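Local coordinates for protein Ent-copalyl diphosphate synthase (Streptomyces platensis, PDB 5BP8) that is a mainly helical bacterial protein of the class II terpene cyclase family, with alpha-alpha barrel domains of the squalene-hopene cyclase type, at residues V27-Y32 against A247-P252; P254-I259 against D499-V504; S270-A273 against R277-A280. One frame throughout, in Å; residues are numbered along the deposited sequence.

Contact 1. Residues V27-Y32 against A247-P252; sequences VAPSVY and ARFGGP
The carbonyl oxygen of Val27 points into the far end of the Phe249 ring, 3.3 Å from CZ, while CE1 and CE2 lie further from it. It approaches the ring obliquely, and no hydrogen bond joins the two segments, so the contact rests on shape. Pro29 does most of the packing. Its CD sits 3.6 Å above Phe249 CD1, a CH-pi contact 3.9 Å from the ring centroid, and its CG reaches the base of the ring, 3.6 Å from Phe249 CG. Proline suits this place because its CD, bonded to the backbone nitrogen, carries slightly polarised C-H bonds, and the ring has no polar atom to satisfy. With CG anti to its own carbonyl carbon (chi1 -57°), Phe249 turns one face to Pro29; the opposite face is overlaid toward its rim by Arg248 CG, whose guanidinium group goes on to a salt bridge with Asp22 and a hydrogen bond to Gly25 O. The ring stands at the C-terminal end of helix 237-249, where the chain leaves through a Schellman motif. Gly250 supplies the positive phi (71°) that this turn needs, and Gly251, at phi 129°, takes a conformation few other residues tolerate. The turn brings the chain back to Pro252, whose CB meets Pro29 CB at 3.7 Å, proline against proline. From this meeting the 27-32 segment leads into helix 31-40; Ser30 holds the N-cap position but gives its hydroxyl to Asp499 and not to the helix, and a backbone hydrogen bond links it to Val253.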
loop_
_atom_site.group_PDB
_atom_site.type_symbol
_atom_site.label_atom_id
_atom_site.label_comp_id
_atom_site.label_asym_id
_atom_site.label_seq_id
_atom_site.Cartn_x
_atom_site.Cartn_y
_atom_site.Cartn_z
ATOM N N VAL A 27 3.240 -7.673 4.943
ATOM C CA VAL A 27 3.712 -6.594 4.074
ATOM C C VAL A 27 5.215 -6.680 4.044
ATOM O O VAL A 27 5.850 -6.667 5.117
ATOM C CB VAL A 27 3.252 -5.181 4.540
ATOM C CG1 VAL A 27 3.843 -4.105 3.609
ATOM C CG2 VAL A 27 1.730 -5.062 4.535
ATOM N N ALA A 28 5.797 -6.761 2.849
ATOM C CA ALA A 28 7.261 -6.886 2.723
ATOM C C ALA A 28 7.928 -5.586 3.147
ATOM O O ALA A 28 7.334 -4.511 3.021
ATOM C CB ALA A 28 7.649 -7.206 1.289
ATOM N N PRO A 29 9.169 -5.670 3.641
ATOM C CA PRO A 29 9.869 -4.413 3.927
ATOM C C PRO A 29 10.056 -3.559 2.703
ATOM O O PRO A 29 10.037 -4.054 1.570
ATOM C CB PRO A 29 11.245 -4.863 4.464
ATOM C CG PRO A 29 11.089 -6.307 4.844
ATOM C CD PRO A 29 9.900 -6.860 4.106
ATOM N N SER A 30 10.193 -2.263 2.928
ATOM C CA SER A 30 10.660 -1.380 1.889
ATOM C C SER A 30 11.637 -0.374 2.451
ATOM O O SER A 30 11.918 -0.335 3.659
ATOM C CB SER A 30 9.496 -0.674 1.158
ATOM O OG SER A 30 8.785 0.170 2.040
ATOM N N VAL A 31 12.189 0.428 1.550
ATOM C CA VAL A 31 13.253 1.353 1.921
ATOM C C VAL A 31 12.763 2.456 2.855
ATOM O O VAL A 31 13.439 2.793 3.819
ATOM C CB VAL A 31 13.860 1.966 0.642
ATOM C CG1 VAL A 31 14.758 3.148 0.959
ATOM C CG2 VAL A 31 14.610 0.888 -0.145
ATOM N N TYR A 32 11.593 3.027 2.593
ATOM C CA TYR A 32 11.218 4.260 3.334
ATOM C C TYR A 32 11.288 4.118 4.861
ATOM O O TYR A 32 12.011 4.877 5.523
ATOM C CB TYR A 32 9.821 4.802 2.926
ATOM C CG TYR A 32 9.467 5.998 3.763
ATOM C CD1 TYR A 32 9.898 7.270 3.409
ATOM C CD2 TYR A 32 8.780 5.863 4.962
ATOM C CE1 TYR A 32 9.639 8.359 4.198
ATOM C CE2 TYR A 32 8.520 6.967 5.775
ATOM C CZ TYR A 32 8.957 8.221 5.383
ATOM O OH TYR A 32 8.707 9.354 6.155
ATOM N N ALA A 247 12.128 -7.818 13.896
ATOM C CA ALA A 247 12.522 -9.208 14.086
ATOM C C ALA A 247 11.926 -10.107 13.030
ATOM O O ALA A 247 12.580 -11.041 12.539
ATOM C CB ALA A 247 12.126 -9.683 15.478
ATOM N N ARG A 248 10.705 -9.787 12.616
ATOM C CA ARG A 248 10.019 -10.595 11.654
ATOM C C ARG A 248 10.812 -10.690 10.354
ATOM O O ARG A 248 10.814 -11.735 9.704
ATOM C CB ARG A 248 8.626 -10.024 11.381
ATOM C CG ARG A 248 7.812 -10.881 10.441
ATOM C CD ARG A 248 6.378 -10.413 10.373
ATOM N NE ARG A 248 5.567 -11.336 9.586
ATOM C CZ ARG A 248 4.340 -11.065 9.164
ATOM N NH1 ARG A 248 3.779 -9.877 9.404
ATOM N NH2 ARG A 248 3.676 -11.976 8.472
ATOM N N PHE A 249 11.514 -9.617 9.994
ATOM C CA PHE A 249 12.239 -9.565 8.721
ATOM C C PHE A 249 13.742 -9.523 8.839
ATOM O O PHE A 249 14.436 -9.352 7.834
ATOM C CB PHE A 249 11.759 -8.346 7.920
ATOM C CG PHE A 249 10.282 -8.362 7.692
ATOM C CD1 PHE A 249 9.736 -9.247 6.771
ATOM C CD2 PHE A 249 9.436 -7.586 8.475
ATOM C CE1 PHE A 249 8.367 -9.296 6.558
ATOM C CE2 PHE A 249 8.061 -7.631 8.272
ATOM C CZ PHE A 249 7.535 -8.501 7.311
ATOM N N GLY A 250 14.249 -9.663 10.046
ATOM C CA GLY A 250 15.689 -9.567 10.307
ATOM C C GLY A 250 16.286 -8.171 10.177
ATOM O O GLY A 250 17.463 -8.035 9.803
ATOM N N GLY A 251 15.503 -7.141 10.510
ATOM C CA GLY A 251 15.998 -5.748 10.551
ATOM C C GLY A 251 15.136 -4.756 9.765
ATOM O O GLY A 251 14.598 -3.808 10.342
ATOM N N PRO A 252 15.044 -4.941 8.440
ATOM C CA PRO A 252 14.200 -4.067 7.615
ATOM C C PRO A 252 12.721 -4.178 7.977
ATOM O O PRO A 252 12.295 -5.193 8.573
ATOM C CB PRO A 252 14.467 -4.555 6.186
ATOM C CG PRO A 252 15.728 -5.350 6.251
ATOM C CD PRO A 252 15.785 -5.923 7.629
#

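Contact 2. Residues P254-I259 against D499-V504; sequences PSITPI and DIYAPV
Ile259 and Pro503 make the nearest backbone approach, their CA atoms 8.4 Å apart, too far for the two chains to pair as strands. Both residues stand at N-cap positions, just ahead of helices 260-274 and 504-518, and a cis peptide bond before Pro258 bends the first segment. Side chains therefore bridge the gap. Ile256 CG2 stands over the centre of the Tyr501 ring, 3.9 Å from the centroid and 2° off the normal, a nearly ideal CH-pi contact with the six ring carbons almost equidistant. A beta-branched residue suits the site: CG1 runs anti to the backbone N (chi1 -177°), leaving the second branch to meet the ring. Tyr501 belongs to strand 500-501, paired antiparallel with 495-496, and its ring meets that of Trp495. Further along, Ile259 CD1 touches Pro503 CB at 4.0 Å, the side chains crossing at about a right angle, and Phe262 packs on Tyr501 and Pro503. At the other end the contact turns polar. A water donates to Ser255 OG at 2.6 Å and to Asp499 OD1 at 2.7 Å, and weakly accepts from Asp499 N. Ser255 OG also hydrogen-bonds Asp497 OD2, while Asp499 OD1 and OD2 are held by Ser30 OG and Tyr32 N. With no direct hydrogen bond across, the spacing probably reflects apolar packing, and the polar groups of this buried end are matched through water and neighbours.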
loop_
_atom_site.group_PDB
_atom_site.type_symbol
_atom_site.label_atom_id
_atom_site.label_comp_id
_atom_site.label_asym_id
_atom_site.label_seq_id
_atom_site.Cartn_x
_atom_site.Cartn_y
_atom_site.Cartn_z
ATOM N N PRO A 254 8.400 -2.927 6.911
ATOM C CA PRO A 254 7.413 -2.345 6.012
ATOM C C PRO A 254 6.977 -0.962 6.525
ATOM O O PRO A 254 7.248 -0.606 7.677
ATOM C CB PRO A 254 6.256 -3.309 6.127
ATOM C CG PRO A 254 6.312 -3.752 7.559
ATOM C CD PRO A 254 7.784 -3.935 7.796
ATOM N N SER A 255 6.261 -0.213 5.700
ATOM C CA SER A 255 5.771 1.121 6.079
ATOM C C SER A 255 4.385 1.093 6.749
ATOM O O SER A 255 3.934 2.093 7.318
ATOM C CB SER A 255 5.745 2.034 4.850
ATOM O OG SER A 255 4.719 1.656 3.930
ATOM N N ILE A 256 3.711 -0.051 6.643
ATOM C CA ILE A 256 2.394 -0.244 7.223
ATOM C C ILE A 256 2.300 -1.666 7.742
ATOM O O ILE A 256 2.590 -2.624 7.005
ATOM C CB ILE A 256 1.255 0.104 6.219
ATOM C CG1 ILE A 256 -0.113 -0.048 6.884
ATOM C CG2 ILE A 256 1.364 -0.701 4.947
ATOM C CD1 ILE A 256 -1.254 0.516 6.052
ATOM N N THR A 257 2.018 -1.784 9.041
ATOM C CA THR A 257 1.815 -3.083 9.688
ATOM C C THR A 257 1.192 -2.844 11.052
ATOM O O THR A 257 1.587 -1.927 11.753
ATOM C CB THR A 257 3.108 -3.905 9.793
ATOM O OG1 THR A 257 2.810 -5.225 10.285
ATOM C CG2 THR A 257 4.153 -3.211 10.681
ATOM N N PRO A 258 0.158 -3.626 11.411
ATOM C CA PRO A 258 -0.530 -4.657 10.656
ATOM C C PRO A 258 -1.423 -4.098 9.552
ATOM O O PRO A 258 -1.704 -2.879 9.508
ATOM C CB PRO A 258 -1.441 -5.352 11.708
ATOM C CG PRO A 258 -1.318 -4.582 12.954
ATOM C CD PRO A 258 -0.425 -3.399 12.754
ATOM N N ILE A 259 -1.869 -5.005 8.700
ATOM C CA ILE A 259 -2.889 -4.750 7.678
ATOM C C ILE A 259 -4.013 -5.810 7.755
ATOM O O ILE A 259 -4.660 -6.138 6.762
ATOM C CB ILE A 259 -2.291 -4.753 6.261
ATOM C CG1 ILE A 259 -1.588 -6.078 5.924
ATOM C CG2 ILE A 259 -1.369 -3.568 6.065
ATOM C CD1 ILE A 259 -1.461 -6.287 4.438
ATOM N N ASP A 499 6.286 4.977 0.457
ATOM C CA ASP A 499 6.780 4.635 -0.878
ATOM C C ASP A 499 5.685 3.726 -1.451
ATOM O O ASP A 499 4.509 4.131 -1.436
ATOM C CB ASP A 499 8.258 4.122 -0.985
ATOM C CG ASP A 499 8.682 3.001 0.037
ATOM O OD1 ASP A 499 7.838 2.306 0.646
ATOM O OD2 ASP A 499 9.949 2.807 0.196
ATOM N N ILE A 500 6.033 2.566 -1.979
ATOM C CA ILE A 500 5.040 1.589 -2.474
ATOM C C ILE A 500 5.360 0.227 -1.848
ATOM O O ILE A 500 6.540 -0.147 -1.697
ATOM C CB ILE A 500 4.956 1.491 -4.011
ATOM C CG1 ILE A 500 6.333 1.465 -4.708
ATOM C CG2 ILE A 500 4.148 2.664 -4.543
ATOM C CD1 ILE A 500 6.260 1.509 -6.229
ATOM N N TYR A 501 4.314 -0.467 -1.400
ATOM C CA TYR A 501 4.438 -1.680 -0.626
ATOM C C TYR A 501 3.770 -2.871 -1.253
ATOM O O TYR A 501 2.871 -2.717 -2.096
ATOM C CB TYR A 501 3.884 -1.467 0.791
ATOM C CG TYR A 501 2.382 -1.345 0.929
ATOM C CD1 TYR A 501 1.742 -0.094 0.880
ATOM C CD2 TYR A 501 1.592 -2.473 1.171
ATOM C CE1 TYR A 501 0.377 0.006 1.003
ATOM C CE2 TYR A 501 0.225 -2.367 1.319
ATOM C CZ TYR A 501 -0.376 -1.130 1.261
ATOM O OH TYR A 501 -1.756 -1.043 1.407
ATOM N N ALA A 502 4.239 -4.047 -0.847
ATOM C CA ALA A 502 3.740 -5.331 -1.341
ATOM C C ALA A 502 3.027 -6.110 -0.241
ATOM O O ALA A 502 3.677 -6.638 0.702
ATOM C CB ALA A 502 4.875 -6.188 -1.903
ATOM N N PRO A 503 1.700 -6.200 -0.352
ATOM C CA PRO A 503 0.942 -7.084 0.544
ATOM C C PRO A 503 0.988 -8.508 -0.021
ATOM O O PRO A 503 0.168 -8.905 -0.896
ATOM C CB PRO A 503 -0.429 -6.477 0.528
ATOM C CG PRO A 503 -0.588 -5.980 -0.896
ATOM C CD PRO A 503 0.815 -5.544 -1.324
ATOM N N VAL A 504 1.967 -9.261 0.458
ATOM C CA VAL A 504 2.395 -10.493 -0.197
ATOM C C VAL A 504 1.280 -11.560 -0.197
ATOM O O VAL A 504 1.073 -12.245 -1.181
ATOM C CB VAL A 504 3.687 -11.041 0.467
ATOM C CG1 VAL A 504 4.023 -12.442 -0.033
ATOM C CG2 VAL A 504 4.858 -10.067 0.257
HETATM O O HOH W 1 5.304 2.318 1.449
#

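Contact 3. Residues S270-A273 against R277-A280; sequences SLAA and RYEA
Tyr278 leaves the loop with its CB directed at Leu271, seven residues earlier, in the last turns of helix 260-274. Its CG lies between the backbone N and the carbonyl carbon (chi1 58°), a setting that sends the ring across to the helix, and the first atoms to meet it do so on the far half of the ring. Tyr278 CE2 comes 3.5 Å from Leu271 O, which lies at the ring edge near its plane, where the polarised C-H can face an oxygen; that same oxygen accepts a hydrogen bond from Ser274 OG. Tyr278 CE2 also lies 3.7 Å from Leu271 CB, and CZ is equally close to that methylene. The hydroxyl reaches deepest. Tyr278 OH is 3.2 Å from Ala272 N, but the angle is poor and no hydrogen bond forms; its hydrogen-bond partner is His320 NE2. The loop joining two successive helices, 260-274 and 282-291, thereby folds back on the end of the first, consistent with the alpha-alpha barrel architecture of this family. Tyrosine suits the place since it offers an apolar ring for packing and a polar tip to meet the histidine. Around the tip, Leu271 CB lies 3.6 Å from Tyr278 OH, and the short methyl of Ala272 brings its CB only to 3.9 Å of Tyr278 OH, in keeping with the hydroxyl lying against the helix backbone. The Leu271 side chain also touches Leu15 and Leu16 of helix 7-20 and Leu512 of helix 504-518, and Leu16 touches Tyr278 as well.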
loop_
_atom_site.group_PDB
_atom_site.type_symbol
_atom_site.label_atom_id
_atom_site.label_comp_id
_atom_site.label_asym_id
_atom_site.label_seq_id
_atom_site.Cartn_x
_atom_site.Cartn_y
_atom_site.Cartn_z
ATOM N N SER A 270 -10.870 -12.724 -2.992
ATOM C CA SER A 270 -10.172 -13.421 -4.060
ATOM C C SER A 270 -10.599 -14.888 -4.124
ATOM O O SER A 270 -10.891 -15.401 -5.208
ATOM C CB SER A 270 -8.659 -13.316 -3.861
ATOM O OG SER A 270 -8.235 -11.992 -4.144
ATOM N N LEU A 271 -10.644 -15.552 -2.979
ATOM C CA LEU A 271 -11.051 -16.968 -2.927
ATOM C C LEU A 271 -12.497 -17.180 -3.342
ATOM O O LEU A 271 -12.803 -18.185 -3.996
ATOM C CB LEU A 271 -10.811 -17.559 -1.547
ATOM C CG LEU A 271 -9.456 -18.250 -1.388
ATOM C CD1 LEU A 271 -8.344 -17.586 -2.187
ATOM C CD2 LEU A 271 -9.093 -18.273 0.082
ATOM N N ALA A 272 -13.371 -16.236 -2.999
ATOM C CA ALA A 272 -14.781 -16.306 -3.448
ATOM C C ALA A 272 -14.898 -16.194 -4.945
ATOM O O ALA A 272 -15.752 -16.828 -5.560
ATOM C CB ALA A 272 -15.607 -15.222 -2.783
ATOM N N ALA A 273 -14.038 -15.374 -5.538
ATOM C CA ALA A 273 -14.010 -15.161 -6.974
ATOM C C ALA A 273 -13.399 -16.336 -7.722
ATOM O O ALA A 273 -13.665 -16.519 -8.916
ATOM C CB ALA A 273 -13.236 -13.894 -7.309
ATOM N N ARG A 277 -13.701 -24.640 -3.993
ATOM C CA ARG A 277 -14.437 -25.076 -2.818
ATOM C C ARG A 277 -13.514 -25.035 -1.613
ATOM O O ARG A 277 -12.388 -25.504 -1.667
ATOM C CB ARG A 277 -14.998 -26.501 -2.983
ATOM C CG ARG A 277 -16.173 -26.614 -3.951
ATOM C CD ARG A 277 -16.800 -28.014 -3.949
ATOM N NE ARG A 277 -16.203 -28.873 -4.976
ATOM C CZ ARG A 277 -15.329 -29.868 -4.772
ATOM N NH1 ARG A 277 -14.876 -30.553 -5.816
ATOM N NH2 ARG A 277 -14.905 -30.194 -3.549
ATOM N N TYR A 278 -13.994 -24.421 -0.547
ATOM C CA TYR A 278 -13.276 -24.351 0.709
ATOM C C TYR A 278 -14.281 -23.947 1.745
ATOM O O TYR A 278 -15.388 -23.494 1.413
ATOM C CB TYR A 278 -12.169 -23.286 0.665
ATOM C CG TYR A 278 -12.711 -21.931 0.341
ATOM C CD1 TYR A 278 -13.136 -21.060 1.350
ATOM C CD2 TYR A 278 -12.829 -21.521 -0.974
ATOM C CE1 TYR A 278 -13.650 -19.814 1.047
ATOM C CE2 TYR A 278 -13.337 -20.281 -1.289
ATOM C CZ TYR A 278 -13.755 -19.438 -0.281
ATOM O OH TYR A 278 -14.261 -18.216 -0.631
ATOM N N GLU A 279 -13.883 -24.112 2.997
ATOM C CA GLU A 279 -14.609 -23.576 4.125
ATOM C C GLU A 279 -13.780 -22.423 4.721
ATOM O O GLU A 279 -12.635 -22.628 5.165
ATOM C CB GLU A 279 -14.836 -24.698 5.134
ATOM C CG GLU A 279 -15.555 -24.288 6.405
ATOM C CD GLU A 279 -17.005 -23.908 6.182
ATOM O OE1 GLU A 279 -17.571 -24.226 5.110
ATOM O OE2 GLU A 279 -17.590 -23.302 7.105
ATOM N N ALA A 280 -14.339 -21.214 4.727
ATOM C CA ALA A 280 -13.690 -20.082 5.397
ATOM C C ALA A 280 -13.578 -20.397 6.876
ATOM O O ALA A 280 -14.587 -20.759 7.515
ATOM C CB ALA A 280 -14.468 -18.793 5.206
#

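Contact 2 is the most central, its centre about 5 Å from the chain centre, and is buried; contact 1, at about 14 Å, is partly buried, as is contact 3, at about 24 Å. Contacts 1 and 2 touch, by packing of Val27 on Ile259 and by the bonds of Ser30 and Tyr32 to Asp499. Contact 3 stands apart, yet helix 260-274 begins right after the 254-259 segment and carries one half of it. All three lack direct hydrogen bonds across their segments. Contacts 1 and 2 rely on CH-pi packing, contact 2 adding a water bridge, while contact 3 is a local fold-back in which the tyrosine hydroxyl finds its polar partner in His320, outside the two segments.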